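PDB 3BKW: S-adenosylmethionine dependent methyltransferase from Mesorhizobium loti, which probably transfers a methyl group from S-adenosylmethionine to an acceptor substrate that is not identified. Local coordinates for residues A[116-121]-A[143-148]; A[147-152]-A[231-236]; A[151-156]-A[168-173]; A[211-216]-A[235-240]. All blocks are in the same frame, centred on the assembly; numbering follows the deposited sequence. Where two conformers were deposited one is given.

Contact 1: residues A[116-121]-A[143-148]; sequences ALHYVE and STEHPI
Glu-145 OE2 accepts a hydrogen bond from a water at 2.7 Å, and the same water accepts the hydroxyl proton of Tyr-119, also at 2.7 Å from OH. The carboxylate is gripped on its other oxygen as well, where OE1 forms a salt bridge with Lys-189; together these partners would fix its rotation. Nearer the backbone, the Glu-145 stem lies over one face of the His-118 imidazole, with CG 4.0 Å from the ring centroid and 15° off the normal, a CH-pi contact. The ring meets Thr-144 differently: its ND1 edge faces Thr-144 CA, 3.6 Å away and in the ring plane. His-118 reaches this spot because its CG is tucked between its own backbone N and carbonyl carbon (chi1 53°), which also brings its CD2 over the centre of the Tyr-119 ring. With an alanine in place of His-118, the Glu-145 methylene and the Tyr-119 face would probably lose their shared support, opening a gap beside Thr-144. Leu-117 CB packs on Thr-144 CG2 at 3.8 Å, and a second water links Leu-117 N (2.9 Å) to Ser-143 O (2.8 Å). The contact lies at the C-terminal ends of strands 108-114 and 138-145, parallel neighbours in the central sheet of the methyltransferase fold, and ties the 3-10 turn after the first to the second, with Leu-117 resting on helix 123-133 and Tyr-119 on strand 189-191.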
loop_
_atom_site.group_PDB
_atom_site.type_symbol
_atom_site.label_atom_id
_atom_site.label_comp_id
_atom_site.label_asym_id
_atom_site.label_seq_id
_atom_site.Cartn_x
_atom_site.Cartn_y
_atom_site.Cartn_z
ATOM N N ALA A 116 -4.921 13.806 10.395
ATOM C CA ALA A 116 -4.335 15.148 10.265
ATOM C C ALA A 116 -3.440 15.318 9.042
ATOM O O ALA A 116 -3.414 16.382 8.454
ATOM C CB ALA A 116 -3.516 15.492 11.526
ATOM N N LEU A 117 -2.682 14.278 8.679
ATOM C CA LEU A 117 -1.674 14.397 7.647
ATOM C C LEU A 117 -2.197 14.588 6.246
ATOM O O LEU A 117 -1.484 15.159 5.428
ATOM C CB LEU A 117 -0.656 13.266 7.704
ATOM C CG LEU A 117 0.145 13.106 9.006
ATOM C CD1 LEU A 117 1.362 12.229 8.655
ATOM C CD2 LEU A 117 0.582 14.375 9.671
ATOM N N HIS A 118 -3.458 14.216 5.993
ATOM C CA HIS A 118 -4.075 14.508 4.693
ATOM C C HIS A 118 -4.300 16.003 4.440
ATOM O O HIS A 118 -4.622 16.379 3.322
ATOM C CB HIS A 118 -5.318 13.679 4.385
ATOM C CG HIS A 118 -6.362 13.722 5.444
ATOM N ND1 HIS A 118 -6.479 12.745 6.398
ATOM C CD2 HIS A 118 -7.330 14.621 5.712
ATOM C CE1 HIS A 118 -7.490 13.024 7.199
ATOM N NE2 HIS A 118 -8.010 14.170 6.820
ATOM N N TYR A 119 -4.154 16.844 5.473
ATOM C CA TYR A 119 -4.229 18.308 5.322
ATOM C C TYR A 119 -2.866 19.006 5.167
ATOM O O TYR A 119 -2.815 20.219 4.985
ATOM C CB TYR A 119 -4.997 18.919 6.498
ATOM C CG TYR A 119 -6.387 18.329 6.669
ATOM C CD1 TYR A 119 -7.313 18.349 5.613
ATOM C CD2 TYR A 119 -6.785 17.750 7.879
ATOM C CE1 TYR A 119 -8.605 17.802 5.752
ATOM C CE2 TYR A 119 -8.092 17.210 8.026
ATOM C CZ TYR A 119 -8.987 17.245 6.948
ATOM O OH TYR A 119 -10.269 16.700 7.035
ATOM N N VAL A 120 -1.778 18.220 5.177
ATOM C CA VAL A 120 -0.407 18.741 5.094
ATOM C C VAL A 120 0.049 18.639 3.650
ATOM O O VAL A 120 0.121 17.538 3.139
ATOM C CB VAL A 120 0.536 17.959 6.054
ATOM C CG1 VAL A 120 1.978 18.411 5.888
ATOM C CG2 VAL A 120 0.090 18.176 7.508
ATOM N N GLU A 121 0.399 19.765 3.022
ATOM C CA GLU A 121 0.801 19.769 1.616
ATOM C C GLU A 121 2.135 19.067 1.396
ATOM O O GLU A 121 2.231 18.183 0.536
ATOM C CB GLU A 121 0.854 21.190 1.054
ATOM C CG GLU A 121 1.054 21.238 -0.459
ATOM C CD GLU A 121 0.819 22.614 -1.068
ATOM O OE1 GLU A 121 0.908 23.635 -0.351
ATOM O OE2 GLU A 121 0.550 22.662 -2.289
ATOM N N SER A 143 -3.167 7.651 10.854
ATOM C CA SER A 143 -4.304 7.424 9.983
ATOM C C SER A 143 -4.524 8.643 9.122
ATOM O O SER A 143 -4.297 9.782 9.556
ATOM C CB SER A 143 -5.559 7.119 10.775
ATOM O OG SER A 143 -5.889 8.192 11.637
ATOM N N THR A 144 -4.939 8.387 7.890
ATOM C CA THR A 144 -5.327 9.422 6.943
ATOM C C THR A 144 -6.525 8.923 6.143
ATOM O O THR A 144 -6.819 7.739 6.122
ATOM C CB THR A 144 -4.171 9.785 5.937
ATOM O OG1 THR A 144 -3.662 8.585 5.316
ATOM C CG2 THR A 144 -3.010 10.511 6.645
ATOM N N GLU A 145 -7.214 9.836 5.478
ATOM C CA GLU A 145 -8.224 9.451 4.512
ATOM C C GLU A 145 -7.531 8.666 3.410
ATOM O O GLU A 145 -6.436 9.007 2.967
ATOM C CB GLU A 145 -8.934 10.654 3.897
ATOM C CG GLU A 145 -9.958 11.260 4.828
ATOM C CD GLU A 145 -10.699 12.445 4.277
ATOM O OE1 GLU A 145 -10.692 12.656 3.057
ATOM O OE2 GLU A 145 -11.286 13.160 5.096
ATOM N N HIS A 146 -8.167 7.582 3.010
ATOM C CA HIS A 146 -7.626 6.682 1.979
ATOM C C HIS A 146 -7.729 7.366 0.607
ATOM O O HIS A 146 -8.690 8.103 0.370
ATOM C CB HIS A 146 -8.459 5.393 1.973
ATOM C CG HIS A 146 -7.834 4.262 1.228
ATOM N ND1 HIS A 146 -7.807 4.191 -0.148
ATOM C CD2 HIS A 146 -7.254 3.123 1.675
ATOM C CE1 HIS A 146 -7.208 3.074 -0.517
ATOM N NE2 HIS A 146 -6.862 2.407 0.569
ATOM N N PRO A 147 -6.719 7.166 -0.280
ATOM C CA PRO A 147 -6.868 7.768 -1.613
ATOM C C PRO A 147 -8.120 7.351 -2.430
ATOM O O PRO A 147 -8.599 8.123 -3.252
ATOM C CB PRO A 147 -5.528 7.418 -2.303
ATOM C CG PRO A 147 -4.997 6.285 -1.542
ATOM C CD PRO A 147 -5.424 6.475 -0.137
ATOM N N ILE A 148 -8.664 6.149 -2.209
ATOM C CA ILE A 148 -9.931 5.753 -2.849
ATOM C C ILE A 148 -11.046 6.729 -2.446
ATOM O O ILE A 148 -11.855 7.124 -3.267
ATOM C CB ILE A 148 -10.339 4.317 -2.487
ATOM C CG1 ILE A 148 -9.453 3.339 -3.258
ATOM C CG2 ILE A 148 -11.844 4.070 -2.821
ATOM C CD1 ILE A 148 -9.580 1.912 -2.823
HETATM O O HOH W 1 -2.689 11.870 10.382
HETATM O O HOH W 2 -11.458 15.846 4.763
#

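Contact 2: residues A[147-152]-A[231-236]; sequences PIYMAP and LDRPMF
Tyr-149 and Met-235, a selenomethionine in this crystal, lie side by side and point the same way, while Ile-148 and Pro-234 form the more deeply buried half of the contact. In that tight half Ile-148 CD1 is 3.8 Å from Pro-234 CD, the two side chains crossing at about a right angle, and Tyr-172 of the second subunit packs on both. The Tyr-149 and Met-235 side is partly open to solvent. There Met-235 CG sits over the centre of the Tyr-149 ring, 4.0 Å from the centroid and 9° off its normal, and the chain continues with SE at 4.8 Å from the same centroid, a Met-aromatic contact. With CG of Tyr-149 trans to its backbone N (chi1 -176°), the ring stretches along Met-235 and presents its edge to Arg-233, which is buried. That edge meets a guanidinium face: Tyr-149 CD1 lies 3.7 Å from Arg-233 NE, the two planes 78° apart. Replacing Tyr-149 by a serine is likely to strip Met-235 of its aromatic surface and uncover one face of the Arg-233 guanidinium. The charge of Arg-233 is met elsewhere, by a salt bridge to Glu-230 and a cation-pi contact with Trp-167. Helix 147-150 is joined to the run-in of strand 236-242 by dispersion and aromatic contacts, at some polar cost, since Pro-234 O, 3.7 Å from Tyr-149 CB, is buried without a partner.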
loop_
_atom_site.group_PDB
_atom_site.type_symbol
_atom_site.label_atom_id
_atom_site.label_comp_id
_atom_site.label_asym_id
_atom_site.label_seq_id
_atom_site.Cartn_x
_atom_site.Cartn_y
_atom_site.Cartn_z
ATOM N N PRO A 147 -6.719 7.166 -0.280
ATOM C CA PRO A 147 -6.868 7.768 -1.613
ATOM C C PRO A 147 -8.120 7.351 -2.430
ATOM O O PRO A 147 -8.599 8.123 -3.252
ATOM C CB PRO A 147 -5.528 7.418 -2.303
ATOM C CG PRO A 147 -4.997 6.285 -1.542
ATOM C CD PRO A 147 -5.424 6.475 -0.137
ATOM N N ILE A 148 -8.664 6.149 -2.209
ATOM C CA ILE A 148 -9.931 5.753 -2.849
ATOM C C ILE A 148 -11.046 6.729 -2.446
ATOM O O ILE A 148 -11.855 7.124 -3.267
ATOM C CB ILE A 148 -10.339 4.317 -2.487
ATOM C CG1 ILE A 148 -9.453 3.339 -3.258
ATOM C CG2 ILE A 148 -11.844 4.070 -2.821
ATOM C CD1 ILE A 148 -9.580 1.912 -2.823
ATOM N N TYR A 149 -11.066 7.098 -1.167
ATOM C CA TYR A 149 -12.023 8.036 -0.632
ATOM C C TYR A 149 -11.759 9.474 -1.102
ATOM O O TYR A 149 -12.714 10.210 -1.405
ATOM C CB TYR A 149 -12.025 7.934 0.902
ATOM C CG TYR A 149 -13.054 8.797 1.578
ATOM C CD1 TYR A 149 -14.380 8.380 1.706
ATOM C CD2 TYR A 149 -12.698 10.035 2.112
ATOM C CE1 TYR A 149 -15.340 9.197 2.338
ATOM C CE2 TYR A 149 -13.642 10.861 2.728
ATOM C CZ TYR A 149 -14.959 10.426 2.857
ATOM O OH TYR A 149 -15.895 11.244 3.459
HETATM N N MSE A 150 -10.496 9.885 -1.157
HETATM C CA MSE A 150 -10.129 11.257 -1.555
HETATM C C MSE A 150 -10.131 11.550 -3.052
HETATM O O MSE A 150 -10.308 12.695 -3.454
HETATM C CB MSE A 150 -8.725 11.602 -1.048
HETATM C CG MSE A 150 -8.589 11.621 0.452
HETATM SE SE MSE A 150 -6.852 12.344 0.959
HETATM C CE MSE A 150 -5.681 10.915 0.201
ATOM N N ALA A 151 -9.874 10.533 -3.871
ATOM C CA ALA A 151 -9.734 10.710 -5.326
ATOM C C ALA A 151 -10.857 11.407 -6.096
ATOM O O ALA A 151 -10.582 12.318 -6.870
ATOM C CB ALA A 151 -9.462 9.355 -6.002
ATOM N N PRO A 152 -12.115 10.973 -5.905
ATOM C CA PRO A 152 -13.160 11.450 -6.823
ATOM C C PRO A 152 -13.482 12.949 -6.831
ATOM O O PRO A 152 -13.455 13.596 -5.784
ATOM C CB PRO A 152 -14.392 10.622 -6.421
ATOM C CG PRO A 152 -13.877 9.510 -5.592
ATOM C CD PRO A 152 -12.663 10.036 -4.907
ATOM N N LEU A 231 -17.510 -1.986 3.947
ATOM C CA LEU A 231 -16.965 -3.167 3.239
ATOM C C LEU A 231 -16.696 -2.917 1.751
ATOM O O LEU A 231 -15.843 -3.585 1.145
ATOM C CB LEU A 231 -17.880 -4.382 3.383
ATOM C CG LEU A 231 -18.066 -4.903 4.818
ATOM C CD1 LEU A 231 -18.978 -6.129 4.799
ATOM C CD2 LEU A 231 -16.755 -5.249 5.490
ATOM N N ASP A 232 -17.392 -1.951 1.157
ATOM C CA ASP A 232 -17.270 -1.673 -0.275
ATOM C C ASP A 232 -16.088 -0.815 -0.668
ATOM O O ASP A 232 -15.522 -1.025 -1.736
ATOM C CB ASP A 232 -18.576 -1.102 -0.822
ATOM C CG ASP A 232 -19.656 -2.151 -0.900
ATOM O OD1 ASP A 232 -19.378 -3.284 -1.357
ATOM O OD2 ASP A 232 -20.787 -1.830 -0.543
ATOM N N ARG A 233 -15.731 0.146 0.175
ATOM C CA ARG A 233 -14.572 0.981 -0.078
ATOM C C ARG A 233 -14.000 1.503 1.245
ATOM O O ARG A 233 -14.770 1.821 2.139
ATOM C CB ARG A 233 -14.931 2.139 -1.024
ATOM C CG ARG A 233 -15.915 3.172 -0.461
ATOM C CD ARG A 233 -15.199 4.404 0.087
ATOM N NE ARG A 233 -16.168 5.329 0.648
ATOM C CZ ARG A 233 -16.682 5.272 1.871
ATOM N NH1 ARG A 233 -16.340 4.326 2.720
ATOM N NH2 ARG A 233 -17.593 6.178 2.237
ATOM N N PRO A 234 -12.672 1.639 1.330
ATOM C CA PRO A 234 -12.065 2.117 2.560
ATOM C C PRO A 234 -12.109 3.635 2.691
ATOM O O PRO A 234 -11.810 4.349 1.727
ATOM C CB PRO A 234 -10.618 1.648 2.433
ATOM C CG PRO A 234 -10.340 1.657 0.994
ATOM C CD PRO A 234 -11.651 1.340 0.310
HETATM N N MSE A 235 -12.478 4.120 3.871
HETATM C CA MSE A 235 -12.410 5.538 4.170
HETATM C C MSE A 235 -11.001 5.925 4.624
HETATM O O MSE A 235 -10.578 7.067 4.388
HETATM C CB MSE A 235 -13.394 5.936 5.263
HETATM C CG MSE A 235 -13.492 7.419 5.470
HETATM SE SE MSE A 235 -14.963 7.873 6.625
HETATM C CE MSE A 235 -16.394 7.220 5.537
ATOM N N PHE A 236 -10.298 4.994 5.284
ATOM C CA PHE A 236 -9.009 5.299 5.910
ATOM C C PHE A 236 -7.872 4.384 5.547
ATOM O O PHE A 236 -8.066 3.198 5.291
ATOM C CB PHE A 236 -9.148 5.253 7.442
ATOM C CG PHE A 236 -10.268 6.085 7.982
ATOM C CD1 PHE A 236 -10.242 7.459 7.789
ATOM C CD2 PHE A 236 -11.311 5.515 8.705
ATOM C CE1 PHE A 236 -11.270 8.269 8.294
ATOM C CE2 PHE A 236 -12.339 6.315 9.212
ATOM C CZ PHE A 236 -12.311 7.693 8.993
#

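Contact 3: residues A[151-156]-A[168-173]; sequences APARPG and PIDRYL
The Tyr-172 ring receives Ala-151 CB obliquely, 4.1 Å from its CD1, and has Leu-173 CD2 in its plane at the edge. The second flat group, the Asp-170 carboxylate, turns to the backbone of the loop. Its OD1 accepts a hydrogen bond from Ala-153 N at 3.0 Å through the syn lone pair, with an N-H...O angle of 157°. CG of Asp-170 is placed between its own backbone N and carbonyl carbon (chi1 69°), and this brings OD1 to 3.3 Å from Pro-152 CA as well. One water donates to both Asp-170 OD2 (2.8 Å) and Ala-151 O (2.7 Å). Pro-152 CG rests against Pro-168 O at 3.4 Å. The contact joins the two ends of the excursion that carries the antiparallel pair of strands 158-159 and 165-169. The segment 168-173 also belongs to the dimer interface, where Pro-168 and Ile-169 pair antiparallel with a strand of the second subunit. Chemically, one acidic side chain serves a loop that lacks regular structure, binding one loop amide directly and reaching a carbonyl through water, whereas the buried Asp-170 N finds no partner.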
loop_
_atom_site.group_PDB
_atom_site.type_symbol
_atom_site.label_atom_id
_atom_site.label_comp_id
_atom_site.label_asym_id
_atom_site.label_seq_id
_atom_site.Cartn_x
_atom_site.Cartn_y
_atom_site.Cartn_z
ATOM N N ALA A 151 -9.874 10.533 -3.871
ATOM C CA ALA A 151 -9.734 10.710 -5.326
ATOM C C ALA A 151 -10.857 11.407 -6.096
ATOM O O ALA A 151 -10.582 12.318 -6.870
ATOM C CB ALA A 151 -9.462 9.355 -6.002
ATOM N N PRO A 152 -12.115 10.973 -5.905
ATOM C CA PRO A 152 -13.160 11.450 -6.823
ATOM C C PRO A 152 -13.482 12.949 -6.831
ATOM O O PRO A 152 -13.455 13.596 -5.784
ATOM C CB PRO A 152 -14.392 10.622 -6.421
ATOM C CG PRO A 152 -13.877 9.510 -5.592
ATOM C CD PRO A 152 -12.663 10.036 -4.907
ATOM N N ALA A 153 -13.769 13.476 -8.019
ATOM C CA ALA A 153 -14.176 14.878 -8.159
ATOM C C ALA A 153 -15.540 15.111 -7.497
ATOM O O ALA A 153 -15.788 16.193 -6.953
ATOM C CB ALA A 153 -14.224 15.247 -9.613
ATOM N N ARG A 154 -16.414 14.107 -7.554
ATOM C CA ARG A 154 -17.748 14.140 -6.958
ATOM C C ARG A 154 -17.883 12.881 -6.100
ATOM O O ARG A 154 -18.540 11.925 -6.511
ATOM C CB ARG A 154 -18.805 14.165 -8.067
ATOM C CG ARG A 154 -18.787 15.413 -8.924
ATOM C CD ARG A 154 -19.871 15.384 -10.014
ATOM N NE ARG A 154 -21.230 15.264 -9.481
ATOM N N PRO A 155 -17.268 12.873 -4.897
ATOM C CA PRO A 155 -17.282 11.659 -4.091
ATOM C C PRO A 155 -18.663 11.360 -3.546
ATOM O O PRO A 155 -19.417 12.275 -3.206
ATOM C CB PRO A 155 -16.305 11.970 -2.962
ATOM C CG PRO A 155 -16.355 13.438 -2.841
ATOM C CD PRO A 155 -16.573 13.970 -4.200
ATOM N N GLY A 156 -18.988 10.079 -3.513
ATOM C CA GLY A 156 -20.266 9.616 -3.016
ATOM C C GLY A 156 -20.596 8.242 -3.521
ATOM O O GLY A 156 -19.948 7.726 -4.416
ATOM N N PRO A 168 -17.815 5.170 -7.180
ATOM C CA PRO A 168 -17.102 5.585 -8.392
ATOM C C PRO A 168 -15.815 6.358 -8.126
ATOM O O PRO A 168 -15.817 7.318 -7.352
ATOM C CB PRO A 168 -18.130 6.448 -9.128
ATOM C CG PRO A 168 -19.419 6.025 -8.611
ATOM C CD PRO A 168 -19.169 5.767 -7.163
ATOM N N ILE A 169 -14.742 5.927 -8.777
ATOM C CA ILE A 169 -13.428 6.524 -8.662
ATOM C C ILE A 169 -13.079 7.218 -9.976
ATOM O O ILE A 169 -13.354 6.690 -11.045
ATOM C CB ILE A 169 -12.359 5.410 -8.353
ATOM C CG1 ILE A 169 -12.577 4.835 -6.933
ATOM C CG2 ILE A 169 -10.947 5.949 -8.433
ATOM C CD1 ILE A 169 -11.759 3.530 -6.629
ATOM N N ASP A 170 -12.535 8.428 -9.880
ATOM C CA ASP A 170 -11.889 9.105 -11.012
ATOM C C ASP A 170 -10.625 9.796 -10.489
ATOM O O ASP A 170 -10.480 10.036 -9.271
ATOM C CB ASP A 170 -12.799 10.112 -11.726
ATOM C CG ASP A 170 -13.088 11.332 -10.874
ATOM O OD1 ASP A 170 -13.928 11.229 -9.981
ATOM O OD2 ASP A 170 -12.464 12.388 -11.104
ATOM N N ARG A 171 -9.705 10.069 -11.417
ATOM C CA ARG A 171 -8.440 10.765 -11.156
ATOM C C ARG A 171 -7.622 10.227 -9.965
ATOM O O ARG A 171 -6.919 10.971 -9.293
ATOM C CB ARG A 171 -8.726 12.274 -11.024
ATOM C CG ARG A 171 -9.336 12.871 -12.308
ATOM C CD ARG A 171 -9.671 14.355 -12.234
ATOM N NE ARG A 171 -8.500 15.239 -12.129
ATOM C CZ ARG A 171 -8.127 15.988 -11.074
ATOM N NH1 ARG A 171 -8.822 16.043 -9.931
ATOM N NH2 ARG A 171 -7.024 16.734 -11.181
ATOM N N TYR A 172 -7.699 8.921 -9.714
ATOM C CA TYR A 172 -6.931 8.324 -8.616
ATOM C C TYR A 172 -5.436 8.569 -8.739
ATOM O O TYR A 172 -4.755 8.771 -7.721
ATOM C CB TYR A 172 -7.204 6.832 -8.522
ATOM C CG TYR A 172 -6.535 6.119 -7.357
ATOM C CD1 TYR A 172 -7.175 6.006 -6.115
ATOM C CD2 TYR A 172 -5.282 5.525 -7.515
ATOM C CE1 TYR A 172 -6.573 5.313 -5.059
ATOM C CE2 TYR A 172 -4.669 4.827 -6.473
ATOM C CZ TYR A 172 -5.318 4.723 -5.241
ATOM O OH TYR A 172 -4.717 4.044 -4.204
ATOM N N LEU A 173 -4.921 8.579 -9.973
ATOM C CA LEU A 173 -3.485 8.793 -10.197
ATOM C C LEU A 173 -3.090 10.253 -10.402
ATOM O O LEU A 173 -1.892 10.542 -10.627
ATOM C CB LEU A 173 -2.975 7.916 -11.345
ATOM C CG LEU A 173 -2.976 6.388 -11.187
ATOM C CD1 LEU A 173 -2.231 5.965 -9.910
ATOM C CD2 LEU A 173 -4.356 5.752 -11.233
HETATM O O HOH W 3 -11.152 13.809 -9.063
HETATM O O HOH W 4 -16.274 11.929 -9.424
HETATM O O HOH W 5 -17.729 9.877 -8.238
HETATM O O HOH W 6 -17.285 8.377 -5.335
#

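Contact 4: residues A[211-216]-A[235-240]; sequences VEEFCP and MFLLVS
Phe-214 and Phe-236 run side by side and point the same way, touching through CD2 of each at 4.1 Å. Phe-236 turns its edge to this contact, whereas Phe-214 is met obliquely; each ring has a face taken by a residue close in sequence, Phe-236 by Met-235 CG and Phe-214 by Pro-216 N. CG of Phe-214 is trans to its backbone N (chi1 168°), which sends the ring away from strand 236-242 while CB stays 4.2 Å from Leu-238 CD1. Leu-238 shares its face of the sheet with Glu-212, whose acid end is bonded to His-210, and helix 32-38 covers that face. On the other face the Leu-237 and Val-211 side chains cross at a slant, CD1 to CG1 3.9 Å, and Leu-237 CD1 also nears Glu-213 CG. Here the two strands are the C-terminal antiparallel pair of the class I methyltransferase sheet, strand order 3-2-1-4-5-7-6, with 236-242 slotted between 138-145 and the edge strand 207-213. Glu-212 and Leu-238 form a hydrogen-bonded pair, N to O at 2.8 Å in both directions, flanked by the non-hydrogen-bonded pairs Val-211 with Val-239 and Glu-213 with Leu-237. The pairing is carried one step on by Phe-214 N, which donates to Phe-236 O at 3.1 Å, and then a water bridges Phe-214 O and Phe-236 N. Glu-213 extends off the sheet to His-146 and, in the second subunit, to the Tyr-172 hydroxyl and the Gly-195 amide.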
loop_
_atom_site.group_PDB
_atom_site.type_symbol
_atom_site.label_atom_id
_atom_site.label_comp_id
_atom_site.label_asym_id
_atom_site.label_seq_id
_atom_site.Cartn_x
_atom_site.Cartn_y
_atom_site.Cartn_z
ATOM N N VAL A 211 0.598 -1.859 7.046
ATOM C CA VAL A 211 -0.275 -1.025 6.232
ATOM C C VAL A 211 -1.672 -1.657 6.254
ATOM O O VAL A 211 -1.821 -2.830 5.931
ATOM C CB VAL A 211 0.237 -0.919 4.782
ATOM C CG1 VAL A 211 -0.705 -0.041 3.928
ATOM C CG2 VAL A 211 1.650 -0.360 4.741
ATOM N N GLU A 212 -2.678 -0.877 6.612
ATOM C CA GLU A 212 -4.028 -1.403 6.699
ATOM C C GLU A 212 -5.012 -0.435 6.085
ATOM O O GLU A 212 -5.026 0.758 6.410
ATOM C CB GLU A 212 -4.319 -1.688 8.155
ATOM C CG GLU A 212 -5.544 -2.475 8.432
ATOM C CD GLU A 212 -5.564 -3.029 9.854
ATOM O OE1 GLU A 212 -4.533 -3.566 10.348
ATOM O OE2 GLU A 212 -6.634 -2.974 10.470
ATOM N N GLU A 213 -5.798 -0.956 5.141
ATOM C CA GLU A 213 -6.884 -0.195 4.514
ATOM C C GLU A 213 -8.034 -0.651 5.375
ATOM O O GLU A 213 -8.487 -1.800 5.273
ATOM C CB GLU A 213 -6.986 -0.533 3.035
ATOM C CG GLU A 213 -5.648 -0.308 2.352
ATOM C CD GLU A 213 -5.611 -0.799 0.947
ATOM O OE1 GLU A 213 -6.155 -0.117 0.067
ATOM O OE2 GLU A 213 -4.995 -1.846 0.709
ATOM N N PHE A 214 -8.483 0.257 6.248
ATOM C CA PHE A 214 -9.386 -0.089 7.330
ATOM C C PHE A 214 -10.641 -0.787 6.857
ATOM O O PHE A 214 -11.223 -0.402 5.854
ATOM C CB PHE A 214 -9.695 1.102 8.260
ATOM C CG PHE A 214 -10.840 0.836 9.217
ATOM C CD1 PHE A 214 -10.677 -0.085 10.236
ATOM C CD2 PHE A 214 -12.071 1.463 9.063
ATOM C CE1 PHE A 214 -11.731 -0.376 11.117
ATOM C CE2 PHE A 214 -13.134 1.181 9.949
ATOM C CZ PHE A 214 -12.952 0.260 10.968
ATOM N N CYS A 215 -10.980 -1.863 7.564
ATOM C CA CYS A 215 -12.197 -2.618 7.350
ATOM C C CYS A 215 -12.786 -2.941 8.716
ATOM O O CYS A 215 -12.108 -3.578 9.551
ATOM C CB CYS A 215 -11.905 -3.914 6.606
ATOM S SG CYS A 215 -13.408 -4.864 6.286
ATOM N N PRO A 216 -14.052 -2.536 8.958
ATOM C CA PRO A 216 -14.645 -2.883 10.238
ATOM C C PRO A 216 -14.855 -4.403 10.342
ATOM O O PRO A 216 -15.058 -5.086 9.321
ATOM C CB PRO A 216 -15.978 -2.143 10.208
ATOM C CG PRO A 216 -16.316 -2.070 8.809
ATOM C CD PRO A 216 -15.022 -1.824 8.102
HETATM N N MSE A 235 -12.478 4.120 3.871
HETATM C CA MSE A 235 -12.410 5.538 4.170
HETATM C C MSE A 235 -11.001 5.925 4.624
HETATM O O MSE A 235 -10.578 7.067 4.388
HETATM C CB MSE A 235 -13.394 5.936 5.263
HETATM C CG MSE A 235 -13.492 7.419 5.470
HETATM SE SE MSE A 235 -14.963 7.873 6.625
HETATM C CE MSE A 235 -16.394 7.220 5.537
ATOM N N PHE A 236 -10.298 4.994 5.284
ATOM C CA PHE A 236 -9.009 5.299 5.910
ATOM C C PHE A 236 -7.872 4.384 5.547
ATOM O O PHE A 236 -8.066 3.198 5.291
ATOM C CB PHE A 236 -9.148 5.253 7.442
ATOM C CG PHE A 236 -10.268 6.085 7.982
ATOM C CD1 PHE A 236 -10.242 7.459 7.789
ATOM C CD2 PHE A 236 -11.311 5.515 8.705
ATOM C CE1 PHE A 236 -11.270 8.269 8.294
ATOM C CE2 PHE A 236 -12.339 6.315 9.212
ATOM C CZ PHE A 236 -12.311 7.693 8.993
ATOM N N LEU A 237 -6.682 4.977 5.522
ATOM C CA LEU A 237 -5.410 4.281 5.383
ATOM C C LEU A 237 -4.708 4.401 6.737
ATOM O O LEU A 237 -4.562 5.521 7.255
ATOM C CB LEU A 237 -4.539 4.915 4.295
ATOM C CG LEU A 237 -3.170 4.255 4.057
ATOM C CD1 LEU A 237 -3.334 2.814 3.504
ATOM C CD2 LEU A 237 -2.275 5.092 3.129
ATOM N N LEU A 238 -4.284 3.268 7.279
ATOM C CA LEU A 238 -3.574 3.193 8.558
ATOM C C LEU A 238 -2.155 2.709 8.260
ATOM O O LEU A 238 -1.975 1.680 7.582
ATOM C CB LEU A 238 -4.282 2.248 9.514
ATOM C CG LEU A 238 -5.800 2.388 9.636
ATOM C CD1 LEU A 238 -6.326 1.357 10.671
ATOM C CD2 LEU A 238 -6.281 3.764 10.008
ATOM N N VAL A 239 -1.146 3.427 8.743
ATOM C CA VAL A 239 0.249 3.034 8.510
ATOM C C VAL A 239 1.089 3.109 9.790
ATOM O O VAL A 239 0.920 4.042 10.584
ATOM C CB VAL A 239 0.951 3.961 7.459
ATOM C CG1 VAL A 239 2.392 3.500 7.185
ATOM C CG2 VAL A 239 0.178 4.044 6.147
ATOM N N SER A 240 1.942 2.097 9.984
ATOM C CA SER A 240 2.955 2.042 11.047
ATOM C C SER A 240 4.314 1.953 10.360
ATOM O O SER A 240 4.490 1.112 9.476
ATOM C CB SER A 240 2.775 0.808 11.919
ATOM O OG SER A 240 3.839 0.703 12.861
HETATM O O HOH W 7 -11.371 2.224 5.928
#

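Overall arrangement
From the N terminus, contact 1 closes first, drawing the turn after strand 108-114 to the end of strand 138-145 around helix 123-133. Contact 2 opens on the last residues of contact 1, at helix 147-150, and its long loop returns only at 231-236. Contact 3 lies inside it, starting on the tail of the same stretch and closing the short hairpin excursion 158-169; contact 4 opens inside it, closes the loop carrying helix 218-223 and overlaps its far end at 235-236. Contacts 3 and 4 follow one another without touching. Contacts 1 and 4 reach neighbouring strands of the main sheet, while contacts 2, 3 and 4 all border the second subunit.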